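Local coordinates for protein nitrite oxidoreductase subunit B (Kuenenia stuttgartiensis, PDB 7B04) that probably carries electrons through iron-sulfur clusters, as the beta subunit of a nitrite oxidoreductase that interconverts nitrite and nitrate in an anammox bacterium, at residues M13-F18 with T179-L184; Q217-K222 with F297-N302; L9-E14 with I116-K121; H5-G10 with G105-T110. One frame throughout, in Å; residues are numbered along the deposited sequence.

Contact 1 (M13-F18 with T179-L184); sequences MEYPYF and TYPGCL. With SF4 (iron/sulfur cluster), chain Z.
M13 meets Y180 as the first segment leaves strand 11-14. Its SD is 5.2 Å from the centroid of the Y180 ring, an oblique Met-aromatic contact. The methyl CE reaches CD2 of the same ring at 4.3 Å. Y15 carries most of the contact. Its CG lies anti to the backbone N (chi1 -156°), and this turns the ring onto the second segment. CB of Y180 sits over the centre of the Y15 face, 3.8 Å from the centroid, in a CH-pi contact. The Y180 ring then turns an edge toward that face in a T-shaped pair, with planes at 65°. P16 CD lies over the opposite face, near the rim. Y17 comes last: its CE2 touches L184 CD2 at 3.8 Å, obliquely to the ring. Y180 itself has its hydroxyl hydrogen-bonded to H5 O. Further along 179-184, C183 SG binds an iron of the [4Fe-4S] cluster at 2.3 Å (SG to FE4). L41 of nitrite oxidoreductase subunit A packs on both Y15 and P181. The chemistry is thus aromatic and apolar. It implies apolar packing between the segments, beside a cluster ligand loop and at the interface with subunit A.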
loop_
_atom_site.group_PDB
_atom_site.type_symbol
_atom_site.label_atom_id
_atom_site.label_comp_id
_atom_site.label_asym_id
_atom_site.label_seq_id
_atom_site.Cartn_x
_atom_site.Cartn_y
_atom_site.Cartn_z
ATOM N N MET A 13 29.443 30.533 2.260
ATOM C CA MET A 13 29.656 29.351 1.439
ATOM C C MET A 13 30.122 29.739 0.044
ATOM O O MET A 13 29.905 30.862 -0.415
ATOM C CB MET A 13 28.360 28.542 1.350
ATOM C CG MET A 13 28.489 27.202 0.670
ATOM S SD MET A 13 26.905 26.821 -0.085
ATOM C CE MET A 13 25.928 26.829 1.370
ATOM N N GLU A 14 30.768 28.794 -0.636
ATOM C CA GLU A 14 31.250 29.012 -1.995
ATOM C C GLU A 14 30.199 28.542 -2.995
ATOM O O GLU A 14 29.796 27.374 -2.976
ATOM C CB GLU A 14 32.568 28.281 -2.231
ATOM C CG GLU A 14 33.166 28.523 -3.618
ATOM C CD GLU A 14 33.905 29.854 -3.709
ATOM O OE1 GLU A 14 33.962 30.438 -4.812
ATOM O OE2 GLU A 14 34.453 30.301 -2.678
ATOM N N TYR A 15 29.783 29.446 -3.878
ATOM C CA TYR A 15 28.798 29.181 -4.916
ATOM C C TYR A 15 29.191 29.937 -6.182
ATOM O O TYR A 15 29.827 31.000 -6.102
ATOM C CB TYR A 15 27.381 29.591 -4.474
ATOM C CG TYR A 15 26.309 28.846 -5.213
ATOM C CD1 TYR A 15 26.256 27.456 -5.181
ATOM C CD2 TYR A 15 25.376 29.518 -5.982
ATOM C CE1 TYR A 15 25.288 26.760 -5.885
ATOM C CE2 TYR A 15 24.399 28.829 -6.686
ATOM C CZ TYR A 15 24.359 27.451 -6.635
ATOM O OH TYR A 15 23.387 26.773 -7.336
ATOM N N PRO A 16 28.867 29.385 -7.366
ATOM C CA PRO A 16 29.188 30.103 -8.616
ATOM C C PRO A 16 28.502 31.451 -8.762
ATOM O O PRO A 16 29.079 32.369 -9.366
ATOM C CB PRO A 16 28.718 29.123 -9.698
ATOM C CG PRO A 16 28.831 27.796 -9.036
ATOM C CD PRO A 16 28.382 28.018 -7.639
ATOM N N TYR A 17 27.283 31.604 -8.236
ATOM C CA TYR A 17 26.469 32.785 -8.503
ATOM C C TYR A 17 26.252 33.583 -7.223
ATOM O O TYR A 17 26.256 33.029 -6.115
ATOM C CB TYR A 17 25.121 32.390 -9.109
ATOM C CG TYR A 17 25.269 31.511 -10.328
ATOM C CD1 TYR A 17 25.573 32.059 -11.569
ATOM C CD2 TYR A 17 25.129 30.132 -10.240
ATOM C CE1 TYR A 17 25.718 31.257 -12.689
ATOM C CE2 TYR A 17 25.275 29.326 -11.357
ATOM C CZ TYR A 17 25.568 29.895 -12.578
ATOM O OH TYR A 17 25.711 29.093 -13.687
ATOM N N PHE A 18 26.120 34.900 -7.371
ATOM C CA PHE A 18 25.933 35.732 -6.191
ATOM C C PHE A 18 24.592 35.441 -5.527
ATOM O O PHE A 18 23.621 35.032 -6.171
ATOM C CB PHE A 18 26.062 37.229 -6.512
ATOM C CG PHE A 18 25.213 37.720 -7.651
ATOM C CD1 PHE A 18 25.706 37.717 -8.944
ATOM C CD2 PHE A 18 23.954 38.251 -7.419
ATOM C CE1 PHE A 18 24.942 38.201 -9.994
ATOM C CE2 PHE A 18 23.185 38.737 -8.469
ATOM C CZ PHE A 18 23.681 38.710 -9.755
ATOM N N THR A 179 18.039 26.879 -2.043
ATOM C CA THR A 179 18.462 28.260 -2.261
ATOM C C THR A 179 19.714 28.316 -3.127
ATOM O O THR A 179 19.845 29.193 -3.990
ATOM C CB THR A 179 18.703 28.950 -0.917
ATOM O OG1 THR A 179 17.606 28.679 -0.038
ATOM C CG2 THR A 179 18.807 30.467 -1.118
ATOM N N TYR A 180 20.650 27.401 -2.895
ATOM C CA TYR A 180 21.876 27.280 -3.687
ATOM C C TYR A 180 21.930 25.870 -4.260
ATOM O O TYR A 180 22.755 25.045 -3.841
ATOM C CB TYR A 180 23.121 27.563 -2.843
ATOM C CG TYR A 180 23.049 28.847 -2.048
ATOM C CD1 TYR A 180 23.284 30.080 -2.646
ATOM C CD2 TYR A 180 22.739 28.828 -0.696
ATOM C CE1 TYR A 180 23.209 31.258 -1.914
ATOM C CE2 TYR A 180 22.663 29.997 0.034
ATOM C CZ TYR A 180 22.899 31.207 -0.578
ATOM O OH TYR A 180 22.822 32.372 0.150
ATOM N N PRO A 181 21.057 25.555 -5.223
ATOM C CA PRO A 181 20.975 24.174 -5.713
ATOM C C PRO A 181 22.210 23.780 -6.501
ATOM O O PRO A 181 22.765 24.570 -7.268
ATOM C CB PRO A 181 19.723 24.180 -6.591
ATOM C CG PRO A 181 19.573 25.585 -7.019
ATOM C CD PRO A 181 20.141 26.457 -5.945
ATOM N N GLY A 182 22.646 22.535 -6.294
ATOM C CA GLY A 182 23.774 22.020 -7.049
ATOM C C GLY A 182 23.457 21.826 -8.516
ATOM O O GLY A 182 24.327 22.014 -9.370
ATOM N N CYS A 183 22.215 21.447 -8.829
ATOM C CA CYS A 183 21.825 21.252 -10.223
ATOM C C CYS A 183 21.906 22.554 -11.011
ATOM O O CYS A 183 22.386 22.570 -12.151
ATOM C CB CYS A 183 20.414 20.669 -10.296
ATOM S SG CYS A 183 19.141 21.698 -9.526
ATOM N N LEU A 184 21.433 23.655 -10.421
ATOM C CA LEU A 184 21.487 24.949 -11.096
ATOM C C LEU A 184 22.924 25.367 -11.378
ATOM O O LEU A 184 23.234 25.854 -12.473
ATOM C CB LEU A 184 20.778 26.000 -10.244
ATOM C CG LEU A 184 20.629 27.431 -10.755
ATOM C CD1 LEU A 184 19.277 27.987 -10.338
ATOM C CD2 LEU A 184 21.752 28.315 -10.234
HETATM FE FE1 SF4 Z . 18.657 18.771 -6.153
HETATM FE FE2 SF4 Z . 18.329 21.091 -4.740
HETATM FE FE3 SF4 Z . 16.221 20.022 -6.121
HETATM FE FE4 SF4 Z . 18.321 21.142 -7.478
HETATM S S1 SF4 Z . 16.862 22.208 -6.084
HETATM S S2 SF4 Z . 17.295 19.161 -7.940
HETATM S S3 SF4 Z . 20.065 20.564 -6.124
HETATM S S4 SF4 Z . 17.307 19.093 -4.343
#

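Contact 2 (Q217-K222 with F297-N302); sequences QCPYKK and FGTEPN. With SF4 (iron/sulfur cluster), chain Z.
Y220 is placed between a metal cluster and a phenylalanine. S4 of the [4Fe-4S] cluster lies on one side of the plane of its ring and F297 on the other. The first segment holds the Cys-Pro pair of a ferredoxin-type cluster motif. C218 is a cluster ligand, with SG 2.3 Å from FE1, and P219 follows it directly. A type I beta turn runs from C218 to K221 and is closed by the bond from K221 N to C218 O. With C175, C178 and C183, C218 completes the ligand set of cluster 3.

The second segment is a loop that leads into strand 303-306. It packs on the turn without a single hydrogen bond between the two. F297 points an edge at the face of Y220, a T-shaped pair with centroids 5.3 Å apart and planes at 68°. The closest atom is CD2 of F297, 3.5 Å from Y220 CZ. P219 takes a face of F297: its CB stands over that ring, offset toward the rim, 3.9 Å from the centroid. T299 is near both turn residues. Its methyl CG2 meets P219 CG, and its OG1 lies near the plane of the Y220 ring at the edge. P301 crosses Y220 at about a right angle, its CG 3.8 Å from Y220 CZ. The buried Y220 hydroxyl is satisfied by the carbonyls of L293 and Y294. Y220 CG is anti to its own carbonyl carbon (chi1 -57°), which swings the ring between the cluster and F297 and leaves ring atom CD2 3.6 Å from S4.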
loop_
_atom_site.group_PDB
_atom_site.type_symbol
_atom_site.label_atom_id
_atom_site.label_comp_id
_atom_site.label_asym_id
_atom_site.label_seq_id
_atom_site.Cartn_x
_atom_site.Cartn_y
_atom_site.Cartn_z
ATOM N N GLN A 217 25.608 16.192 -10.269
ATOM C CA GLN A 217 26.072 16.968 -9.127
ATOM C C GLN A 217 24.983 17.295 -8.113
ATOM O O GLN A 217 25.297 17.862 -7.061
ATOM C CB GLN A 217 26.721 18.270 -9.614
ATOM C CG GLN A 217 28.119 18.067 -10.170
ATOM C CD GLN A 217 28.509 19.119 -11.188
ATOM O OE1 GLN A 217 28.966 18.802 -12.285
ATOM N NE2 GLN A 217 28.325 20.384 -10.827
ATOM N N CYS A 218 23.728 16.968 -8.388
ATOM C CA CYS A 218 22.693 17.118 -7.367
ATOM C C CYS A 218 22.872 16.057 -6.289
ATOM O O CYS A 218 22.758 14.861 -6.586
ATOM C CB CYS A 218 21.298 17.012 -7.967
ATOM S SG CYS A 218 19.983 17.017 -6.719
ATOM N N PRO A 219 23.158 16.436 -5.041
ATOM C CA PRO A 219 23.402 15.419 -4.008
ATOM C C PRO A 219 22.161 14.633 -3.626
ATOM O O PRO A 219 22.292 13.542 -3.056
ATOM C CB PRO A 219 23.928 16.242 -2.827
ATOM C CG PRO A 219 23.313 17.590 -3.016
ATOM C CD PRO A 219 23.234 17.806 -4.504
ATOM N N TYR A 220 20.966 15.144 -3.920
ATOM C CA TYR A 220 19.719 14.473 -3.582
ATOM C C TYR A 220 19.157 13.638 -4.725
ATOM O O TYR A 220 18.160 12.934 -4.522
ATOM C CB TYR A 220 18.683 15.505 -3.118
ATOM C CG TYR A 220 19.172 16.321 -1.946
ATOM C CD1 TYR A 220 19.139 15.805 -0.657
ATOM C CD2 TYR A 220 19.693 17.596 -2.129
ATOM C CE1 TYR A 220 19.596 16.542 0.418
ATOM C CE2 TYR A 220 20.154 18.339 -1.058
ATOM C CZ TYR A 220 20.101 17.807 0.212
ATOM O OH TYR A 220 20.559 18.537 1.282
ATOM N N LYS A 221 19.761 13.711 -5.913
ATOM C CA LYS A 221 19.443 12.822 -7.035
ATOM C C LYS A 221 17.991 12.963 -7.487
ATOM O O LYS A 221 17.340 11.985 -7.861
ATOM C CB LYS A 221 19.765 11.368 -6.685
ATOM C CG LYS A 221 21.191 11.162 -6.220
ATOM C CD LYS A 221 22.168 11.601 -7.296
ATOM C CE LYS A 221 23.589 11.647 -6.772
ATOM N NZ LYS A 221 24.543 12.090 -7.825
ATOM N N LYS A 222 17.476 14.185 -7.443
ATOM C CA LYS A 222 16.140 14.475 -7.949
ATOM C C LYS A 222 16.084 14.676 -9.466
ATOM O O LYS A 222 15.134 14.196 -10.098
ATOM C CB LYS A 222 15.563 15.691 -7.224
ATOM C CG LYS A 222 15.233 15.421 -5.760
ATOM C CD LYS A 222 14.049 14.467 -5.617
ATOM C CE LYS A 222 14.488 13.078 -5.168
ATOM N NZ LYS A 222 13.332 12.157 -4.977
ATOM N N PHE A 297 25.551 19.047 2.748
ATOM C CA PHE A 297 25.758 19.215 1.314
ATOM C C PHE A 297 25.931 20.677 0.915
ATOM O O PHE A 297 26.670 20.976 -0.034
ATOM C CB PHE A 297 24.603 18.563 0.561
ATOM C CG PHE A 297 24.519 17.069 0.765
ATOM C CD1 PHE A 297 25.640 16.343 1.138
ATOM C CD2 PHE A 297 23.322 16.396 0.594
ATOM C CE1 PHE A 297 25.570 14.977 1.328
ATOM C CE2 PHE A 297 23.244 15.027 0.779
ATOM C CZ PHE A 297 24.373 14.317 1.149
ATOM N N GLY A 298 25.268 21.596 1.610
ATOM C CA GLY A 298 25.447 23.005 1.341
ATOM C C GLY A 298 24.498 23.602 0.327
ATOM O O GLY A 298 24.814 24.641 -0.258
ATOM N N THR A 299 23.366 22.965 0.057
ATOM C CA THR A 299 22.433 23.524 -0.911
ATOM C C THR A 299 21.353 24.390 -0.274
ATOM O O THR A 299 20.662 25.112 -1.000
ATOM C CB THR A 299 21.776 22.405 -1.722
ATOM O OG1 THR A 299 20.817 21.719 -0.909
ATOM C CG2 THR A 299 22.820 21.418 -2.218
ATOM N N GLU A 300 21.230 24.375 1.057
ATOM C CA GLU A 300 20.109 24.965 1.781
ATOM C C GLU A 300 18.789 24.362 1.310
ATOM O O GLU A 300 18.017 25.029 0.605
ATOM C CB GLU A 300 20.079 26.491 1.636
ATOM C CG GLU A 300 19.458 27.200 2.835
ATOM C CD GLU A 300 19.721 28.692 2.856
ATOM O OE1 GLU A 300 20.838 29.092 3.243
ATOM O OE2 GLU A 300 18.803 29.465 2.507
ATOM N N PRO A 301 18.507 23.106 1.661
ATOM C CA PRO A 301 17.191 22.536 1.362
ATOM C C PRO A 301 16.089 23.320 2.055
ATOM O O PRO A 301 16.305 23.991 3.066
ATOM C CB PRO A 301 17.279 21.107 1.913
ATOM C CG PRO A 301 18.728 20.851 2.110
ATOM C CD PRO A 301 19.350 22.171 2.420
ATOM N N ASN A 302 14.882 23.223 1.499
ATOM C CA ASN A 302 13.744 23.944 2.056
ATOM C C ASN A 302 12.577 23.011 2.355
ATOM O O ASN A 302 11.428 23.454 2.389
ATOM C CB ASN A 302 13.325 25.073 1.117
ATOM C CG ASN A 302 14.392 26.145 1.001
ATOM O OD1 ASN A 302 14.827 26.713 2.003
ATOM N ND2 ASN A 302 14.832 26.413 -0.221
HETATM FE FE1 SF4 Z . 18.657 18.771 -6.153
HETATM FE FE2 SF4 Z . 18.329 21.091 -4.740
HETATM FE FE3 SF4 Z . 16.221 20.022 -6.121
HETATM FE FE4 SF4 Z . 18.321 21.142 -7.478
HETATM S S1 SF4 Z . 16.862 22.208 -6.084
HETATM S S2 SF4 Z . 17.295 19.161 -7.940
HETATM S S3 SF4 Z . 20.065 20.564 -6.124
HETATM S S4 SF4 Z . 17.307 19.093 -4.343
#

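Contact 3 (L9-E14 with I116-K121); sequences LGRRME and IFEVAK
R11 and E118 form the one salt bridge of this contact. R11 NH1 donates to E118 OE2 at 2.7 Å, with an N-H...O angle of 141°. OE2 receives it on its syn lone pair, and it lies in the guanidinium plane. The carboxylate is turned 49° from that plane, so the two groups do not form a planar bidentate pair. E118 has CG anti to its carbonyl carbon and an extended chain beyond it, which carries the carboxylate to R11. The arginine has a second grip, since its NE donates to the carbonyl of Y111. OE2 of E118 also takes a weak bond from the backbone, E14 N, at 3.4 Å. Two donors thus share this oxygen. The bond from R11 would probably keep the glutamate ionised.

E14 and K121 meet through their aliphatic parts. CG of E14 touches CD of K121 at 3.7 Å, while E14 OE1 stays 5.0 Å from K121 NZ. OE1 has a weak partner in T2 N instead. On the buried side, M13 SD lies obliquely by the F117 ring, 4.2 Å from CD2, as a Met-aromatic contact.

Strand 11-14 and helix segment 116-121 cross at 56°, with 8.0 Å between their axes. G10 and R11 both face N6 in a G1 beta bulge at the start of the strand. Strand 3-6 pairs with strand 11-14, completing a two-stranded antiparallel hairpin beside the helix.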
loop_
_atom_site.group_PDB
_atom_site.type_symbol
_atom_site.label_atom_id
_atom_site.label_comp_id
_atom_site.label_asym_id
_atom_site.label_seq_id
_atom_site.Cartn_x
_atom_site.Cartn_y
_atom_site.Cartn_z
ATOM N N LEU A 9 24.236 26.348 7.646
ATOM C CA LEU A 9 25.601 26.143 8.100
ATOM C C LEU A 9 26.074 27.245 9.031
ATOM O O LEU A 9 27.090 27.069 9.710
ATOM C CB LEU A 9 26.552 26.065 6.906
ATOM C CG LEU A 9 26.280 25.007 5.842
ATOM C CD1 LEU A 9 27.375 25.039 4.791
ATOM C CD2 LEU A 9 26.190 23.637 6.482
ATOM N N GLY A 10 25.361 28.367 9.088
ATOM C CA GLY A 10 25.809 29.463 9.926
ATOM C C GLY A 10 27.131 30.026 9.461
ATOM O O GLY A 10 27.897 30.566 10.268
ATOM N N ARG A 11 27.419 29.901 8.170
ATOM C CA ARG A 11 28.718 30.224 7.609
ATOM C C ARG A 11 28.485 30.793 6.218
ATOM O O ARG A 11 27.387 30.695 5.667
ATOM C CB ARG A 11 29.608 28.963 7.610
ATOM C CG ARG A 11 30.734 28.885 6.579
ATOM C CD ARG A 11 31.734 27.782 6.908
ATOM N NE ARG A 11 31.232 26.445 6.597
ATOM C CZ ARG A 11 31.194 25.926 5.373
ATOM N NH1 ARG A 11 31.618 26.631 4.334
ATOM N NH2 ARG A 11 30.728 24.698 5.188
ATOM N N ARG A 12 29.507 31.432 5.665
ATOM C CA ARG A 12 29.479 31.872 4.279
ATOM C C ARG A 12 30.076 30.775 3.405
ATOM O O ARG A 12 31.109 30.191 3.750
ATOM C CB ARG A 12 30.199 33.213 4.113
ATOM C CG ARG A 12 29.263 34.357 4.488
ATOM C CD ARG A 12 29.933 35.714 4.511
ATOM N NE ARG A 12 30.302 36.170 3.176
ATOM C CZ ARG A 12 29.457 36.722 2.309
ATOM N NH1 ARG A 12 28.179 36.891 2.627
ATOM N NH2 ARG A 12 29.895 37.103 1.118
ATOM N N MET A 13 29.443 30.533 2.260
ATOM C CA MET A 13 29.656 29.351 1.439
ATOM C C MET A 13 30.122 29.739 0.044
ATOM O O MET A 13 29.905 30.862 -0.415
ATOM C CB MET A 13 28.360 28.542 1.350
ATOM C CG MET A 13 28.489 27.202 0.670
ATOM S SD MET A 13 26.905 26.821 -0.085
ATOM C CE MET A 13 25.928 26.829 1.370
ATOM N N GLU A 14 30.768 28.794 -0.636
ATOM C CA GLU A 14 31.250 29.012 -1.995
ATOM C C GLU A 14 30.199 28.542 -2.995
ATOM O O GLU A 14 29.796 27.374 -2.976
ATOM C CB GLU A 14 32.568 28.281 -2.231
ATOM C CG GLU A 14 33.166 28.523 -3.618
ATOM C CD GLU A 14 33.905 29.854 -3.709
ATOM O OE1 GLU A 14 33.962 30.438 -4.812
ATOM O OE2 GLU A 14 34.453 30.301 -2.678
ATOM N N ILE A 116 29.679 20.269 -0.907
ATOM C CA ILE A 116 29.970 19.615 -2.180
ATOM C C ILE A 116 30.628 20.587 -3.152
ATOM O O ILE A 116 31.425 20.180 -4.006
ATOM C CB ILE A 116 28.688 19.000 -2.776
ATOM C CG1 ILE A 116 27.645 20.083 -3.056
ATOM C CG2 ILE A 116 28.123 17.942 -1.842
ATOM C CD1 ILE A 116 26.548 19.642 -3.999
ATOM N N PHE A 117 30.311 21.878 -3.040
ATOM C CA PHE A 117 30.969 22.880 -3.871
ATOM C C PHE A 117 32.406 23.109 -3.419
ATOM O O PHE A 117 33.320 23.191 -4.249
ATOM C CB PHE A 117 30.176 24.185 -3.843
ATOM C CG PHE A 117 28.702 24.004 -4.073
ATOM C CD1 PHE A 117 28.206 23.814 -5.353
ATOM C CD2 PHE A 117 27.815 24.018 -3.011
ATOM C CE1 PHE A 117 26.850 23.645 -5.568
ATOM C CE2 PHE A 117 26.459 23.850 -3.218
ATOM C CZ PHE A 117 25.976 23.662 -4.499
ATOM N N GLU A 118 32.623 23.217 -2.106
ATOM C CA GLU A 118 33.955 23.512 -1.589
ATOM C C GLU A 118 34.887 22.309 -1.666
ATOM O O GLU A 118 36.102 22.486 -1.810
ATOM C CB GLU A 118 33.852 24.013 -0.147
ATOM C CG GLU A 118 32.976 25.248 0.003
ATOM C CD GLU A 118 32.630 25.552 1.448
ATOM O OE1 GLU A 118 32.953 24.725 2.328
ATOM O OE2 GLU A 118 32.032 26.619 1.703
ATOM N N VAL A 119 34.353 21.087 -1.567
ATOM C CA VAL A 119 35.178 19.905 -1.808
ATOM C C VAL A 119 35.691 19.913 -3.241
ATOM O O VAL A 119 36.863 19.618 -3.504
ATOM C CB VAL A 119 34.391 18.619 -1.494
ATOM C CG1 VAL A 119 35.116 17.401 -2.046
ATOM C CG2 VAL A 119 34.185 18.471 0.001
ATOM N N ALA A 120 34.817 20.260 -4.191
ATOM C CA ALA A 120 35.222 20.336 -5.591
ATOM C C ALA A 120 36.276 21.414 -5.798
ATOM O O ALA A 120 37.192 21.254 -6.613
ATOM C CB ALA A 120 34.002 20.604 -6.470
ATOM N N LYS A 121 36.158 22.524 -5.069
ATOM C CA LYS A 121 37.100 23.627 -5.224
ATOM C C LYS A 121 38.474 23.269 -4.666
ATOM O O LYS A 121 39.499 23.525 -5.308
ATOM C CB LYS A 121 36.548 24.879 -4.543
ATOM C CG LYS A 121 37.289 26.156 -4.897
ATOM C CD LYS A 121 36.595 27.371 -4.306
ATOM C CE LYS A 121 37.431 28.625 -4.491
ATOM N NZ LYS A 121 38.540 28.417 -5.465
#

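Contact 4 (H5-G10 with G105-T110); sequences HNWHLG and GAPYGT
H5 and G105 make the polar end of the contact. NE2 of H5 is 3.1 Å from G105 O and 3.2 Å from G105 N. Each would be a weak, bent bond, and NE2 can make only one at a time, as donor to O or as acceptor from N. Three CA-H...O contacts follow. W7 CA points at G105 O. T110 CA meets L9 O at 3.1 Å, and G10 CA meets G109 O at 3.3 Å. G10 and A106 bring the two segments within 3.9 Å, CA to CA.

Apolar packing centres on W7. Its CG lies between the backbone N and the carbonyl carbon (chi1 62°). This brings the six-membered ring across P107, at about a right angle, and obliquely to Y108. CE3 touches P107 CG at 3.5 Å. CZ3 lies 3.8 Å from Y108 CE2, and these rings are slid apart with planes 30° from parallel. R285 adds a cation-pi contact to W7.

Within 5-10, N6 OD1 accepts from L9 N at 3.0 Å, an Asx motif. The donor stands well above the carbonyl plane. The chemistry implies close backbone fit, where G10 leaves room for G109 O and A106 CB, with W7 and P107 against helix 279-286 and Y108 against strand 291-292.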
loop_
_atom_site.group_PDB
_atom_site.type_symbol
_atom_site.label_atom_id
_atom_site.label_comp_id
_atom_site.label_asym_id
_atom_site.label_seq_id
_atom_site.Cartn_x
_atom_site.Cartn_y
_atom_site.Cartn_z
ATOM N N HIS A 5 26.020 33.577 1.906
ATOM C CA HIS A 5 25.614 33.223 3.260
ATOM C C HIS A 5 24.587 32.100 3.251
ATOM O O HIS A 5 23.569 32.183 2.557
ATOM C CB HIS A 5 25.053 34.438 4.001
ATOM C CG HIS A 5 24.610 34.135 5.401
ATOM N ND1 HIS A 5 25.498 33.877 6.423
ATOM C CD2 HIS A 5 23.374 34.023 5.939
ATOM C CE1 HIS A 5 24.827 33.631 7.534
ATOM N NE2 HIS A 5 23.536 33.714 7.269
ATOM N N ASN A 6 24.857 31.053 4.027
ATOM C CA ASN A 6 23.910 29.972 4.271
ATOM C C ASN A 6 23.636 29.915 5.763
ATOM O O ASN A 6 24.547 29.645 6.555
ATOM C CB ASN A 6 24.453 28.628 3.781
ATOM C CG ASN A 6 23.561 27.435 4.169
ATOM O OD1 ASN A 6 22.939 27.420 5.217
ATOM N ND2 ASN A 6 23.510 26.433 3.306
ATOM N N TRP A 7 22.383 30.141 6.142
ATOM C CA TRP A 7 22.046 30.130 7.555
ATOM C C TRP A 7 21.967 28.720 8.132
ATOM O O TRP A 7 22.092 28.568 9.350
ATOM C CB TRP A 7 20.752 30.904 7.799
ATOM C CG TRP A 7 19.542 30.368 7.124
ATOM C CD1 TRP A 7 19.072 30.701 5.886
ATOM C CD2 TRP A 7 18.612 29.429 7.667
ATOM N NE1 TRP A 7 17.913 30.013 5.620
ATOM C CE2 TRP A 7 17.610 29.224 6.700
ATOM C CE3 TRP A 7 18.535 28.734 8.876
ATOM C CZ2 TRP A 7 16.543 28.356 6.907
ATOM C CZ3 TRP A 7 17.478 27.872 9.079
ATOM C CH2 TRP A 7 16.496 27.688 8.101
ATOM N N HIS A 8 21.766 27.687 7.306
ATOM C CA HIS A 8 21.813 26.324 7.837
ATOM C C HIS A 8 23.191 26.031 8.410
ATOM O O HIS A 8 23.323 25.532 9.533
ATOM C CB HIS A 8 21.490 25.294 6.751
ATOM C CG HIS A 8 20.100 25.380 6.210
ATOM N ND1 HIS A 8 19.674 24.613 5.147
ATOM C CD2 HIS A 8 19.038 26.131 6.583
ATOM C CE1 HIS A 8 18.408 24.886 4.891
ATOM N NE2 HIS A 8 17.999 25.808 5.744
ATOM N N LEU A 9 24.236 26.348 7.646
ATOM C CA LEU A 9 25.601 26.143 8.100
ATOM C C LEU A 9 26.074 27.245 9.031
ATOM O O LEU A 9 27.090 27.069 9.710
ATOM C CB LEU A 9 26.552 26.065 6.906
ATOM C CG LEU A 9 26.280 25.007 5.842
ATOM C CD1 LEU A 9 27.375 25.039 4.791
ATOM C CD2 LEU A 9 26.190 23.637 6.482
ATOM N N GLY A 10 25.361 28.367 9.088
ATOM C CA GLY A 10 25.809 29.463 9.926
ATOM C C GLY A 10 27.131 30.026 9.461
ATOM O O GLY A 10 27.897 30.566 10.268
ATOM N N GLY A 105 21.387 34.505 9.500
ATOM C CA GLY A 105 21.592 34.004 10.843
ATOM C C GLY A 105 22.336 32.680 10.882
ATOM O O GLY A 105 22.867 32.189 9.883
ATOM N N ALA A 106 22.397 32.121 12.095
ATOM C CA ALA A 106 23.087 30.853 12.350
ATOM C C ALA A 106 22.349 30.096 13.447
ATOM O O ALA A 106 22.846 29.946 14.570
ATOM C CB ALA A 106 24.543 31.102 12.741
ATOM N N PRO A 107 21.141 29.602 13.153
ATOM C CA PRO A 107 20.317 29.026 14.232
ATOM C C PRO A 107 20.884 27.748 14.823
ATOM O O PRO A 107 20.785 27.543 16.039
ATOM C CB PRO A 107 18.963 28.774 13.545
ATOM C CG PRO A 107 19.028 29.493 12.237
ATOM C CD PRO A 107 20.464 29.536 11.851
ATOM N N TYR A 108 21.467 26.876 14.002
ATOM C CA TYR A 108 21.977 25.602 14.492
ATOM C C TYR A 108 23.422 25.670 14.964
ATOM O O TYR A 108 23.855 24.791 15.717
ATOM C CB TYR A 108 21.854 24.534 13.399
ATOM C CG TYR A 108 20.535 24.582 12.666
ATOM C CD1 TYR A 108 19.344 24.319 13.327
ATOM C CD2 TYR A 108 20.479 24.901 11.316
ATOM C CE1 TYR A 108 18.135 24.368 12.667
ATOM C CE2 TYR A 108 19.272 24.952 10.643
ATOM C CZ TYR A 108 18.102 24.683 11.324
ATOM O OH TYR A 108 16.896 24.731 10.664
ATOM N N GLY A 109 24.172 26.686 14.552
ATOM C CA GLY A 109 25.573 26.771 14.907
ATOM C C GLY A 109 26.413 27.096 13.691
ATOM O O GLY A 109 25.958 27.817 12.798
ATOM N N THR A 110 27.640 26.585 13.642
ATOM C CA THR A 110 28.502 26.779 12.482
ATOM C C THR A 110 29.156 25.457 12.114
ATOM O O THR A 110 29.832 24.843 12.944
ATOM C CB THR A 110 29.565 27.848 12.745
ATOM O OG1 THR A 110 28.932 29.039 13.228
ATOM C CG2 THR A 110 30.316 28.170 11.462
#

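Overall arrangement
Contacts 1 and 2 are buried and flank the same [4Fe-4S] cluster. Each brings one of its cysteine ligands, and both rest on T-shaped aromatic pairs. Y180 N to T299 O and T179 OG1 to E300 OE2 probably join them. Contacts 3 and 4 are only partly buried. Contact 3 relies on a salt bridge, contact 4 on backbone fit and weak bonds. The N-terminal hairpin links contacts 1, 3 and 4: strand 11-14 serves contacts 1 and 3, and strand 3-6 serves contact 4. M13 and E14 are shared by contacts 1 and 3, and L9 and G10 by contacts 3 and 4. F117 of contact 3 also packs on Y15 of contact 1.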